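Local coordinates for protein putative Nitroreductase (Anabaena variabilis ATCC 29413, PDB 3EO7) that binds flavin mononucleotide and probably acts as an FMN-dependent oxidoreductase of the nitroreductase kind, at residues 10-22 and 175-187. Sequence-based numbering, arbitrary orientation.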
ATOM      1  N   ALA A  10      -0.425   3.474  19.732  1.00 16.25           N
ATOM      2  CA  ALA A  10      -1.038   2.941  18.496  1.00 15.91           C
ATOM      3  C   ALA A  10      -2.467   2.405  18.740  1.00 18.13           C
ATOM      4  O   ALA A  10      -3.362   2.589  17.907  1.00 17.42           O
ATOM      5  CB  ALA A  10      -0.159   1.876  17.881  1.00 14.68           C
ATOM      6  N   GLN A  11      -2.673   1.735  19.878  1.00 18.18           N
ATOM      7  CA  GLN A  11      -4.019   1.271  20.255  1.00 15.61           C
ATOM      8  C   GLN A  11      -4.969   2.445  20.492  1.00 15.21           C
ATOM      9  O   GLN A  11      -6.118   2.434  20.024  1.00 16.48           O
ATOM     10  CB  GLN A  11      -3.958   0.372  21.482  1.00 17.18           C
ATOM     11  CG  GLN A  11      -3.230  -0.934  21.228  1.00 18.63           C
ATOM     12  CD  GLN A  11      -3.022  -1.692  22.498  1.00 23.40           C
ATOM     13  OE1 GLN A  11      -2.230  -1.303  23.365  1.00 25.07           O
ATOM     14  NE2 GLN A  11      -3.740  -2.791  22.629  1.00 26.74           N
ATOM     15  N   HIS A  12      -4.476   3.493  21.146  1.00 14.61           N
ATOM     16  CA  HIS A  12      -5.273   4.693  21.424  1.00 17.58           C
ATOM     17  C   HIS A  12      -5.646   5.384  20.106  1.00 14.63           C
ATOM     18  O   HIS A  12      -6.809   5.759  19.897  1.00 16.65           O
ATOM     19  CB  HIS A  12      -4.471   5.626  22.341  1.00 17.01           C
ATOM     20  CG  HIS A  12      -5.175   6.893  22.717  1.00 21.62           C
ATOM     21  ND1 HIS A  12      -6.290   6.902  23.536  1.00 20.42           N
ATOM     22  CD2 HIS A  12      -4.883   8.193  22.455  1.00 23.31           C
ATOM     23  CE1 HIS A  12      -6.678   8.153  23.720  1.00 28.20           C
ATOM     24  NE2 HIS A  12      -5.832   8.953  23.098  1.00 22.02           N
ATOM     25  N   TYR A  13      -4.646   5.571  19.257  1.00 17.13           N
ATOM     26  CA  TYR A  13      -4.840   6.141  17.917  1.00 15.52           C
ATOM     27  C   TYR A  13      -5.952   5.344  17.183  1.00 16.95           C
ATOM     28  O   TYR A  13      -6.901   5.902  16.630  1.00 15.46           O
ATOM     29  CB  TYR A  13      -3.511   6.152  17.083  1.00 16.89           C
ATOM     30  CG  TYR A  13      -3.839   6.582  15.680  1.00 15.20           C
ATOM     31  CD1 TYR A  13      -3.914   7.920  15.345  1.00 17.77           C
ATOM     32  CD2 TYR A  13      -4.208   5.658  14.739  1.00 16.79           C
ATOM     33  CE1 TYR A  13      -4.349   8.332  14.099  1.00 13.83           C
ATOM     34  CE2 TYR A  13      -4.658   6.045  13.473  1.00 17.29           C
ATOM     35  CZ  TYR A  13      -4.730   7.388  13.149  1.00 17.65           C
ATOM     36  OH  TYR A  13      -5.215   7.759  11.891  1.00 17.02           O
ATOM     37  N   HIS A  14      -5.821   4.030  17.182  1.00 15.82           N
ATOM     38  CA  HIS A  14      -6.792   3.189  16.488  1.00 16.05           C
ATOM     39  C   HIS A  14      -8.201   3.396  17.039  1.00 14.91           C
ATOM     40  O   HIS A  14      -9.139   3.646  16.302  1.00 16.27           O
ATOM     41  CB  HIS A  14      -6.414   1.727  16.577  1.00 17.29           C
ATOM     42  CG  HIS A  14      -7.144   0.890  15.578  1.00 16.51           C
ATOM     43  ND1 HIS A  14      -6.897   0.990  14.229  1.00 16.08           N
ATOM     44  CD2 HIS A  14      -8.144  -0.008  15.724  1.00 16.46           C
ATOM     45  CE1 HIS A  14      -7.702   0.158  13.588  1.00 18.79           C
ATOM     46  NE2 HIS A  14      -8.461  -0.465  14.469  1.00 16.73           N
ATOM     47  N   GLU A  15      -8.323   3.351  18.357  1.00 15.68           N
ATOM     48  CA  GLU A  15      -9.606   3.524  19.008  1.00 17.44           C
ATOM     49  C   GLU A  15     -10.223   4.880  18.652  1.00 17.76           C
ATOM     50  O   GLU A  15     -11.413   4.976  18.308  1.00 16.62           O
ATOM     51  CB  GLU A  15      -9.426   3.396  20.525  1.00 19.90           C
ATOM     52  CG  GLU A  15     -10.750   3.441  21.290  1.00 30.74           C
ATOM     53  CD  GLU A  15     -11.710   2.269  20.935  1.00 36.51           C
ATOM     54  OE1 GLU A  15     -11.223   1.205  20.508  1.00 27.23           O
ATOM     55  OE2 GLU A  15     -12.947   2.422  21.094  1.00 42.10           O
ATOM     56  N   ARG A  16      -9.417   5.926  18.719  1.00 16.33           N
ATOM     57  CA  ARG A  16      -9.880   7.278  18.401  1.00 17.48           C
ATOM     58  C   ARG A  16     -10.279   7.554  16.957  1.00 18.55           C
ATOM     59  O   ARG A  16     -10.972   8.555  16.673  1.00 18.36           O
ATOM     60  CB  ARG A  16      -8.840   8.310  18.877  1.00 18.16           C
ATOM     61  CG  ARG A  16      -8.955   8.367  20.398  1.00 24.72           C
ATOM     62  CD  ARG A  16      -8.364   9.452  21.043  1.00 29.90           C
ATOM     63  NE  ARG A  16      -8.650  10.778  20.488  1.00 20.15           N
ATOM     64  CZ  ARG A  16      -7.837  11.783  20.771  1.00 22.30           C
ATOM     65  NH1 ARG A  16      -6.819  11.558  21.579  1.00 23.71           N
ATOM     66  NH2 ARG A  16      -8.009  12.983  20.256  1.00 18.77           N
ATOM     67  N   THR A  17      -9.916   6.665  16.064  1.00 14.72           N
ATOM     68  CA  THR A  17     -10.155   6.863  14.637  1.00 16.51           C
ATOM     69  C   THR A  17     -11.169   5.894  14.023  1.00 16.82           C
ATOM     70  O   THR A  17     -11.396   5.895  12.817  1.00 17.66           O
ATOM     71  CB  THR A  17      -8.828   6.843  13.857  1.00 16.68           C
ATOM     72  OG1 THR A  17      -8.078   5.659  14.153  1.00 17.08           O
ATOM     73  CG2 THR A  17      -7.992   8.091  14.230  1.00 16.01           C
ATOM     74  N   LYS A  18     -11.775   5.082  14.876  1.00 18.21           N
ATOM     75  CA  LYS A  18     -12.830   4.163  14.440  1.00 17.18           C
ATOM     76  C   LYS A  18     -14.043   5.010  14.077  1.00 16.71           C
ATOM     77  O   LYS A  18     -14.152   6.162  14.506  1.00 17.27           O
ATOM     78  CB  LYS A  18     -13.235   3.268  15.616  1.00 16.98           C
ATOM     79  CG  LYS A  18     -12.147   2.314  16.104  1.00 16.21           C
ATOM     80  CD  LYS A  18     -12.607   1.355  17.163  1.00 19.90           C
ATOM     81  CE  LYS A  18     -11.548   0.302  17.452  1.00 18.66           C
ATOM     82  NZ  LYS A  18     -11.908  -0.598  18.624  1.00 19.11           N
ATOM     83  N   TYR A  19     -14.979   4.422  13.331  1.00 16.20           N
ATOM     84  CA  TYR A  19     -16.300   5.022  13.161  1.00 17.13           C
ATOM     85  C   TYR A  19     -17.229   4.185  14.024  1.00 19.30           C
ATOM     86  O   TYR A  19     -17.083   2.957  14.090  1.00 18.59           O
ATOM     87  CB  TYR A  19     -16.791   4.972  11.733  1.00 16.54           C
ATOM     88  CG  TYR A  19     -16.074   5.909  10.810  1.00 17.27           C
ATOM     89  CD1 TYR A  19     -16.447   7.249  10.705  1.00 22.10           C
ATOM     90  CD2 TYR A  19     -15.028   5.446  10.028  1.00 22.93           C
ATOM     91  CE1 TYR A  19     -15.764   8.101   9.816  1.00 24.13           C
ATOM     92  CE2 TYR A  19     -14.358   6.287   9.167  1.00 24.65           C
ATOM     93  CZ  TYR A  19     -14.737   7.597   9.054  1.00 24.66           C
ATOM     94  OH  TYR A  19     -13.998   8.368   8.179  1.00 31.86           O
ATOM     95  N   ASP A  20     -18.145   4.875  14.694  1.00 20.84           N
ATOM     96  CA  ASP A  20     -19.124   4.294  15.592  1.00 22.99           C
ATOM     97  C   ASP A  20     -20.526   4.684  15.090  1.00 19.43           C
ATOM     98  O   ASP A  20     -20.815   5.869  14.886  1.00 21.15           O
ATOM     99  CB  ASP A  20     -18.868   4.877  16.971  1.00 24.07           C
ATOM    100  CG  ASP A  20     -19.917   4.499  18.008  1.00 33.57           C
ATOM    101  OD1 ASP A  20     -20.892   3.769  17.727  1.00 28.48           O
ATOM    102  OD2 ASP A  20     -19.723   4.966  19.146  1.00 40.38           O
ATOM    103  N   PRO A  21     -21.396   3.691  14.872  1.00 20.12           N
ATOM    104  CA  PRO A  21     -22.706   4.067  14.363  1.00 22.31           C
ATOM    105  C   PRO A  21     -23.424   5.036  15.305  1.00 25.06           C
ATOM    106  O   PRO A  21     -24.206   5.830  14.847  1.00 26.73           O
ATOM    107  CB  PRO A  21     -23.468   2.738  14.292  1.00 23.88           C
ATOM    108  CG  PRO A  21     -22.444   1.677  14.356  1.00 23.92           C
ATOM    109  CD  PRO A  21     -21.267   2.236  15.063  1.00 20.73           C
ATOM    110  N   GLU A  22     -23.141   4.971  16.599  1.00 24.89           N
ATOM    111  CA  GLU A  22     -23.820   5.859  17.552  1.00 30.48           C
ATOM    112  C   GLU A  22     -23.393   7.316  17.437  1.00 31.67           C
ATOM    113  O   GLU A  22     -24.143   8.219  17.810  1.00 32.62           O
ATOM    114  CB  GLU A  22     -23.609   5.338  18.971  1.00 30.77           C
ATOM    115  CG  GLU A  22     -24.362   4.010  19.248  1.00 38.06           C
ATOM    116  N   TRP A 175      -6.788  16.974   5.408  1.00 15.22           N
ATOM    117  CA  TRP A 175      -7.737  17.993   4.950  1.00 15.12           C
ATOM    118  C   TRP A 175      -9.130  17.380   4.934  1.00 17.74           C
ATOM    119  O   TRP A 175     -10.090  18.029   5.342  1.00 17.11           O
ATOM    120  CB  TRP A 175      -7.307  18.542   3.584  1.00 17.30           C
ATOM    121  CG  TRP A 175      -8.383  19.373   2.934  1.00 18.79           C
ATOM    122  CD1 TRP A 175      -8.696  20.646   3.213  1.00 18.44           C
ATOM    123  CD2 TRP A 175      -9.312  18.930   1.942  1.00 18.06           C
ATOM    124  NE1 TRP A 175      -9.774  21.058   2.442  1.00 19.58           N
ATOM    125  CE2 TRP A 175     -10.163  20.013   1.650  1.00 20.45           C
ATOM    126  CE3 TRP A 175      -9.493  17.734   1.258  1.00 20.33           C
ATOM    127  CZ2 TRP A 175     -11.165  19.930   0.698  1.00 18.81           C
ATOM    128  CZ3 TRP A 175     -10.496  17.647   0.313  1.00 23.94           C
ATOM    129  CH2 TRP A 175     -11.312  18.728   0.037  1.00 21.47           C
ATOM    130  N   ARG A 176      -9.236  16.119   4.510  1.00 17.44           N
ATOM    131  CA  ARG A 176     -10.515  15.435   4.523  1.00 16.69           C
ATOM    132  C   ARG A 176     -10.777  14.578   5.755  1.00 17.71           C
ATOM    133  O   ARG A 176     -11.861  14.648   6.345  1.00 17.86           O
ATOM    134  CB  ARG A 176     -10.665  14.542   3.293  1.00 18.64           C
ATOM    135  CG  ARG A 176     -11.990  13.743   3.348  1.00 23.09           C
ATOM    136  CD  ARG A 176     -12.335  13.128   2.046  1.00 27.92           C
ATOM    137  NE  ARG A 176     -13.472  12.216   2.225  1.00 35.40           N
ATOM    138  CZ  ARG A 176     -14.126  11.621   1.229  1.00 39.45           C
ATOM    139  NH1 ARG A 176     -13.814  11.871  -0.044  1.00 29.70           N
ATOM    140  NH2 ARG A 176     -15.122  10.777   1.515  1.00 43.91           N
ATOM    141  N   TYR A 177      -9.798  13.766   6.140  1.00 16.48           N
ATOM    142  CA  TYR A 177     -10.000  12.722   7.168  1.00 17.25           C
ATOM    143  C   TYR A 177      -9.565  13.090   8.583  1.00 16.73           C
ATOM    144  O   TYR A 177      -9.768  12.319   9.530  1.00 17.29           O
ATOM    145  CB  TYR A 177      -9.285  11.447   6.729  1.00 19.59           C
ATOM    146  CG  TYR A 177      -9.840  10.882   5.425  1.00 18.36           C
ATOM    147  CD1 TYR A 177     -11.090  10.272   5.388  1.00 21.42           C
ATOM    148  CD2 TYR A 177      -9.102  10.929   4.253  1.00 17.89           C
ATOM    149  CE1 TYR A 177     -11.604   9.777   4.203  1.00 24.97           C
ATOM    150  CE2 TYR A 177      -9.612  10.430   3.081  1.00 20.29           C
ATOM    151  CZ  TYR A 177     -10.849   9.851   3.059  1.00 23.01           C
ATOM    152  OH  TYR A 177     -11.311   9.366   1.859  1.00 26.96           O
ATOM    153  N   GLU A 178      -9.009  14.278   8.726  1.00 15.66           N
ATOM    154  CA  GLU A 178      -8.523  14.744  10.015  1.00 17.69           C
ATOM    155  C   GLU A 178      -7.620  13.670  10.615  1.00 18.28           C
ATOM    156  O   GLU A 178      -6.773  13.139   9.887  1.00 15.89           O
ATOM    157  CB  GLU A 178      -9.697  15.149  10.892  1.00 20.54           C
ATOM    158  CG  GLU A 178     -10.502  16.307  10.259  1.00 24.34           C
ATOM    159  CD  GLU A 178     -11.631  16.841  11.160  1.00 28.46           C
ATOM    160  OE1 GLU A 178     -12.565  16.097  11.471  1.00 39.26           O
ATOM    161  OE2 GLU A 178     -11.570  18.024  11.516  1.00 46.44           O
ATOM    162  N   ASP A 179      -7.761  13.338  11.899  1.00 17.87           N
ATOM    163  CA  ASP A 179      -6.825  12.378  12.506  1.00 17.91           C
ATOM    164  C   ASP A 179      -6.893  10.978  11.889  1.00 17.84           C
ATOM    165  O   ASP A 179      -5.907  10.244  11.916  1.00 16.50           O
ATOM    166  CB  ASP A 179      -7.015  12.293  14.010  1.00 18.54           C
ATOM    167  CG  ASP A 179      -6.585  13.552  14.740  1.00 20.12           C
ATOM    168  OD1 ASP A 179      -5.627  14.238  14.300  1.00 19.29           O
ATOM    169  OD2 ASP A 179      -7.252  13.830  15.751  1.00 23.31           O
ATOM    170  N   ARG A 180      -8.048  10.613  11.307  1.00 16.93           N
ATOM    171  CA  ARG A 180      -8.193   9.293  10.657  1.00 17.42           C
ATOM    172  C   ARG A 180      -7.305   9.168   9.432  1.00 14.65           C
ATOM    173  O   ARG A 180      -7.118   8.087   8.898  1.00 15.34           O
ATOM    174  CB  ARG A 180      -9.640   9.059  10.227  1.00 17.66           C
ATOM    175  CG  ARG A 180     -10.649   9.095  11.357  1.00 18.60           C
ATOM    176  CD  ARG A 180     -11.970   8.500  10.922  1.00 20.08           C
ATOM    177  NE  ARG A 180     -12.894   8.304  12.043  1.00 17.86           N
ATOM    178  CZ  ARG A 180     -13.781   9.183  12.480  1.00 24.34           C
ATOM    179  NH1 ARG A 180     -13.899  10.380  11.927  1.00 24.04           N
ATOM    180  NH2 ARG A 180     -14.575   8.862  13.497  1.00 23.31           N
ATOM    181  N   ALA A 181      -6.806  10.307   8.930  1.00 16.11           N
ATOM    182  CA  ALA A 181      -5.944  10.313   7.762  1.00 16.56           C
ATOM    183  C   ALA A 181      -4.723   9.399   7.889  1.00 17.59           C
ATOM    184  O   ALA A 181      -4.248   8.934   6.868  1.00 15.40           O
ATOM    185  CB  ALA A 181      -5.470  11.737   7.385  1.00 16.36           C
ATOM    186  N   TYR A 182      -4.185   9.183   9.089  1.00 15.07           N
ATOM    187  CA  TYR A 182      -2.990   8.347   9.193  1.00 13.91           C
ATOM    188  C   TYR A 182      -3.227   6.925   8.680  1.00 13.83           C
ATOM    189  O   TYR A 182      -2.356   6.385   7.984  1.00 14.78           O
ATOM    190  CB  TYR A 182      -2.400   8.334  10.596  1.00 16.82           C
ATOM    191  CG  TYR A 182      -0.922   8.063  10.618  1.00 16.42           C
ATOM    192  CD1 TYR A 182      -0.011   9.021  10.140  1.00 15.96           C
ATOM    193  CD2 TYR A 182      -0.395   6.877  11.137  1.00 15.02           C
ATOM    194  CE1 TYR A 182       1.357   8.789  10.174  1.00 17.00           C
ATOM    195  CE2 TYR A 182       0.991   6.671  11.194  1.00 18.02           C
ATOM    196  CZ  TYR A 182       1.849   7.614  10.723  1.00 16.66           C
ATOM    197  OH  TYR A 182       3.201   7.385  10.797  1.00 16.55           O
ATOM    198  N   ARG A 183      -4.410   6.339   8.949  1.00 14.78           N
ATOM    199  CA  ARG A 183      -4.736   5.027   8.398  1.00 14.57           C
ATOM    200  C   ARG A 183      -4.721   5.093   6.871  1.00 14.82           C
ATOM    201  O   ARG A 183      -4.071   4.282   6.211  1.00 14.29           O
ATOM    202  CB  ARG A 183      -6.143   4.583   8.823  1.00 13.66           C
ATOM    203  CG  ARG A 183      -6.324   4.393  10.306  1.00 16.37           C
ATOM    204  CD  ARG A 183      -7.790   4.128  10.518  1.00 20.04           C
ATOM    205  NE  ARG A 183      -8.251   3.872  11.870  1.00 15.54           N
ATOM    206  CZ  ARG A 183      -9.146   2.926  12.175  1.00 15.92           C
ATOM    207  NH1 ARG A 183      -9.563   2.059  11.256  1.00 17.82           N
ATOM    208  NH2 ARG A 183      -9.590   2.808  13.414  1.00 18.17           N
ATOM    209  N   ARG A 184      -5.435   6.080   6.324  1.00 15.08           N
ATOM    210  CA  ARG A 184      -5.574   6.213   4.872  1.00 14.92           C
ATOM    211  C   ARG A 184      -4.224   6.473   4.183  1.00 16.06           C
ATOM    212  O   ARG A 184      -3.941   5.906   3.124  1.00 15.17           O
ATOM    213  CB  ARG A 184      -6.583   7.318   4.482  1.00 17.16           C
ATOM    214  CG  ARG A 184      -7.925   7.246   5.196  1.00 20.16           C
ATOM    215  CD  ARG A 184      -8.700   5.969   4.954  1.00 18.29           C
ATOM    216  NE  ARG A 184     -10.066   6.185   5.428  1.00 20.16           N
ATOM    217  CZ  ARG A 184     -10.461   6.110   6.695  1.00 20.33           C
ATOM    218  NH1 ARG A 184      -9.672   5.655   7.655  1.00 20.66           N
ATOM    219  NH2 ARG A 184     -11.707   6.438   6.995  1.00 25.73           N
ATOM    220  N   ILE A 185      -3.396   7.319   4.779  1.00 15.21           N
ATOM    221  CA  ILE A 185      -2.083   7.613   4.240  1.00 15.31           C
ATOM    222  C   ILE A 185      -1.255   6.343   4.110  1.00 15.36           C
ATOM    223  O   ILE A 185      -0.605   6.097   3.091  1.00 16.44           O
ATOM    224  CB  ILE A 185      -1.345   8.601   5.177  1.00 14.19           C
ATOM    225  CG1 ILE A 185      -1.903  10.018   5.000  1.00 14.29           C
ATOM    226  CG2 ILE A 185       0.185   8.626   4.892  1.00 16.62           C
ATOM    227  CD1 ILE A 185      -1.488  11.005   6.109  1.00 16.09           C
ATOM    228  N   CYS A 186      -1.254   5.524   5.158  1.00 16.13           N
ATOM    229  CA  CYS A 186      -0.448   4.301   5.128  1.00 14.09           C
ATOM    230  C   CYS A 186      -0.993   3.282   4.127  1.00 15.48           C
ATOM    231  O   CYS A 186      -0.217   2.628   3.436  1.00 16.00           O
ATOM    232  CB  CYS A 186      -0.313   3.731   6.517  1.00 15.23           C
ATOM    233  SG  CYS A 186       0.723   4.812   7.615  1.00 17.31           S
ATOM    234  N   LEU A 187      -2.314   3.146   4.066  1.00 14.97           N
ATOM    235  CA  LEU A 187      -2.961   2.275   3.051  1.00 14.98           C
ATOM    236  C   LEU A 187      -2.603   2.744   1.650  1.00 15.09           C
ATOM    237  O   LEU A 187      -2.212   1.928   0.807  1.00 15.17           O
ATOM    238  CB  LEU A 187      -4.483   2.262   3.235  1.00 14.54           C
ATOM    239  CG  LEU A 187      -4.907   1.569   4.539  1.00 15.32           C
ATOM    240  CD1 LEU A 187      -6.379   1.914   4.856  1.00 16.73           C
ATOM    241  CD2 LEU A 187      -4.680   0.070   4.412  1.00 14.65           C
TER
HETATM  242  O   HOH W   1     -11.182   5.047  10.081  1.00 15.48           O
HETATM  243  O   HOH W   2     -13.822   7.416   5.394  1.00 39.47           O
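Arg-183 and Arg-180, three residues apart, each lay a guanidinium flat on a ring of 10-22 while their N-H groups bond its backbone and a hydroxyl. Arg-183 stacks on His-14 with planes 11° apart; in its own plane NE donates to Thr-17 OG1 (2.9 Å) and NH2 to His-14 O (3.0 Å). That carbonyl also takes Thr-17 N, from the opposite face of its plane. Arg-180 covers one face of Tyr-19 as a cation-pi pair, CZ 3.9 Å from the ring centroid. Its NH2 runs nearly straight to Lys-18 O (2.9 Å, 170°), whereas NE reaches Thr-17 O from above the carbonyl plane. With CG anti to its backbone N (chi1 173°), the Tyr-13 ring extends across to 175-187, where OH donates a hydrogen bond to Asp-179 O (2.6 Å). Water 1 joins Thr-17 O to Arg-184 NH1, and water 2 links Tyr-19 OH to Arg-184 NH2. Farther out, Asp-486 forms a salt bridge with Arg-183 NH1, and Tyr-453 OH bonds His-14 ND1. The positive charges of Arg-180 and Arg-183 are thus probably stabilised by carbonyl oxygens and ring faces, and at Arg-183 also by the Asp-486 carboxylate, fastening the N-terminal segment to the helix whose Leu-187 touches FMN.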